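Long-range contact in tRNA threonylcarbamoyladenosine dehydratase (Escherichia coli, PDB 4D79), which catalyses the ATP-dependent dehydration of threonylcarbamoyladenosine at position 37 of tRNAs to its cyclic form and can accept sulfur from a cysteine desulfurase in vitro: residues 30-35 against 56-61. Sequence-based numbering, arbitrary orientation.
Sequences DAHICV and AITLID. With ATP (adenosine-5'-triphosphate), chain K.
His32 lays its imidazole across the neighbouring strand, over Ala56 and on to Thr58. With CG anti to the backbone N (chi1 -170°), the ring swings over strand 56-60; the Ala56 methyl sits under one face, CB 3.8 Å from the ring centroid, in a CH-pi contact that suits a residue this small. At the ring's edge, near its plane, His32 NE2 meets Thr58 OG1 at 2.6 Å, a short, bent hydrogen bond in which either atom could be the donor. Thr58 can answer because its hydroxyl stands beside its own backbone N (chi1 -63°), while CG2 is turned toward Cys34. Face and edge contacts together probably fix the ring's rotation, and Tyr122 adds an edge-to-face contact.

Further along the same side of the sheet, Cys34 SG packs against Ile60 CD1 at 3.6 Å, a compact apolar pair. Ile33, Ile57, Val35 and Leu59 point to the other side, toward helix 42-51. The beta-branched Ile33, Val35 and Ile57 suit the extended strand backbone, whereas the longer side chain of Leu59 brings CD2 back to Val35 CB, 4.2 Å away.

The strands run parallel, 18° apart. Ile33 N to Ala56 O and Thr58 N to Ile33 O start the regular pairing, and Val35 N to Thr58 O, at 2.8 Å, is nearly straight. Helix 42-51 connects the strands in the beta-alpha-beta crossover of a Rossmann-like ThiF fold.

Beyond the last backbone bond, Ile60 N to Val35 O, Asp61 turns its carboxylate to the ATP ribose: OD1 accepts from O2' at 2.6 Å and OD2 from O3' at 2.7 Å. Bonds from Asp63 N and Ile38 N help orient the two oxygens, so a largely buried, hydrogen-bonded strand pair ends in a carboxylate that grips both ribose hydroxyls.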
# COMPACT_ATOMS: atom_id res chain seq x y z
N ASP B 30 17.62 14.93 3.58
CA ASP B 30 18.76 14.85 4.50
C ASP B 30 18.68 13.62 5.40
O ASP B 30 19.63 13.35 6.15
CB ASP B 30 18.80 16.08 5.39
CG ASP B 30 19.23 17.33 4.68
OD1 ASP B 30 19.87 17.20 3.65
OD2 ASP B 30 19.02 18.43 5.22
N ALA B 31 17.57 12.88 5.35
CA ALA B 31 17.35 11.79 6.29
C ALA B 31 18.00 10.51 5.79
O ALA B 31 18.19 10.30 4.60
CB ALA B 31 15.87 11.54 6.52
N HIS B 32 18.36 9.66 6.74
CA HIS B 32 18.88 8.34 6.44
C HIS B 32 18.04 7.37 7.25
O HIS B 32 18.12 7.36 8.48
CB HIS B 32 20.38 8.22 6.78
CG HIS B 32 21.00 6.96 6.27
ND1 HIS B 32 22.34 6.67 6.39
CD2 HIS B 32 20.44 5.89 5.64
CE1 HIS B 32 22.59 5.49 5.85
NE2 HIS B 32 21.44 5.00 5.38
N ILE B 33 17.21 6.57 6.57
CA ILE B 33 16.30 5.64 7.24
C ILE B 33 16.69 4.21 6.89
O ILE B 33 17.06 3.90 5.76
CB ILE B 33 14.84 5.97 6.89
CG1 ILE B 33 14.51 7.33 7.49
CG2 ILE B 33 13.88 4.86 7.41
CD1 ILE B 33 13.12 7.82 7.28
N CYS B 34 16.67 3.37 7.91
CA CYS B 34 17.03 1.97 7.81
C CYS B 34 15.76 1.14 7.85
O CYS B 34 14.94 1.31 8.76
CB CYS B 34 17.97 1.60 8.97
SG CYS B 34 18.57 -0.09 8.91
N VAL B 35 15.59 0.26 6.87
CA VAL B 35 14.51 -0.73 6.87
C VAL B 35 15.13 -2.09 7.11
O VAL B 35 16.02 -2.52 6.37
CB VAL B 35 13.70 -0.71 5.57
CG1 VAL B 35 12.54 -1.65 5.67
CG2 VAL B 35 13.23 0.71 5.29
N ALA B 56 18.55 8.95 1.80
CA ALA B 56 19.43 7.82 2.02
C ALA B 56 18.62 6.73 2.68
O ALA B 56 17.87 6.98 3.63
CB ALA B 56 20.65 8.17 2.89
N ILE B 57 18.76 5.53 2.17
CA ILE B 57 18.01 4.39 2.67
C ILE B 57 18.99 3.24 2.82
O ILE B 57 19.74 2.94 1.89
CB ILE B 57 16.85 4.01 1.71
CG1 ILE B 57 15.85 5.16 1.62
CG2 ILE B 57 16.16 2.74 2.18
CD1 ILE B 57 14.82 5.01 0.48
N THR B 58 18.96 2.58 3.98
CA THR B 58 19.66 1.32 4.17
C THR B 58 18.65 0.17 4.26
O THR B 58 17.60 0.29 4.91
CB THR B 58 20.53 1.37 5.44
OG1 THR B 58 21.55 2.36 5.28
CG2 THR B 58 21.17 -0.02 5.73
N LEU B 59 18.95 -0.92 3.56
CA LEU B 59 18.11 -2.11 3.52
C LEU B 59 18.90 -3.27 4.12
O LEU B 59 19.98 -3.59 3.63
CB LEU B 59 17.71 -2.46 2.09
CG LEU B 59 17.07 -1.35 1.27
CD1 LEU B 59 16.73 -1.81 -0.16
CD2 LEU B 59 15.84 -0.82 1.97
N ILE B 60 18.34 -3.90 5.14
CA ILE B 60 19.02 -5.02 5.81
C ILE B 60 18.16 -6.28 5.67
O ILE B 60 17.08 -6.37 6.26
CB ILE B 60 19.33 -4.74 7.29
CG1 ILE B 60 20.02 -3.39 7.41
CG2 ILE B 60 20.21 -5.89 7.85
CD1 ILE B 60 20.60 -3.09 8.80
N ASP B 61 18.68 -7.26 4.94
CA ASP B 61 18.05 -8.56 4.74
C ASP B 61 19.08 -9.45 4.06
O ASP B 61 19.85 -8.97 3.23
CB ASP B 61 16.79 -8.44 3.87
CG ASP B 61 15.77 -9.55 4.11
OD1 ASP B 61 16.15 -10.71 4.33
OD2 ASP B 61 14.56 -9.23 4.07
PG ATP K . 8.98 -16.86 3.90
O1G ATP K . 7.93 -17.83 3.41
O2G ATP K . 10.18 -16.72 2.99
O3G ATP K . 9.29 -16.99 5.37
PB ATP K . 8.90 -14.04 4.27
O1B ATP K . 9.54 -14.24 5.63
O2B ATP K . 9.63 -13.37 3.13
O3B ATP K . 8.25 -15.43 3.77
PA ATP K . 7.43 -11.91 5.38
O1A ATP K . 7.16 -12.40 6.80
O2A ATP K . 6.39 -11.05 4.70
O3A ATP K . 7.53 -13.22 4.47
O5' ATP K . 8.88 -11.19 5.27
C5' ATP K . 9.78 -11.01 6.38
C4' ATP K . 11.18 -10.49 6.03
O4' ATP K . 11.97 -10.11 7.20
C3' ATP K . 12.02 -11.53 5.29
O3' ATP K . 12.50 -11.04 4.03
C2' ATP K . 13.18 -11.80 6.23
O2' ATP K . 14.37 -12.16 5.53
C1' ATP K . 13.35 -10.51 7.01
N9 ATP K . 14.20 -10.72 8.22
C8 ATP K . 13.98 -11.71 9.12
N7 ATP K . 14.90 -11.71 10.12
C5 ATP K . 15.74 -10.71 9.86
C6 ATP K . 16.93 -10.19 10.55
N6 ATP K . 17.34 -10.78 11.67
N1 ATP K . 17.58 -9.15 10.03
C2 ATP K . 17.18 -8.58 8.87
N3 ATP K . 16.10 -9.01 8.18
C4 ATP K . 15.32 -10.06 8.61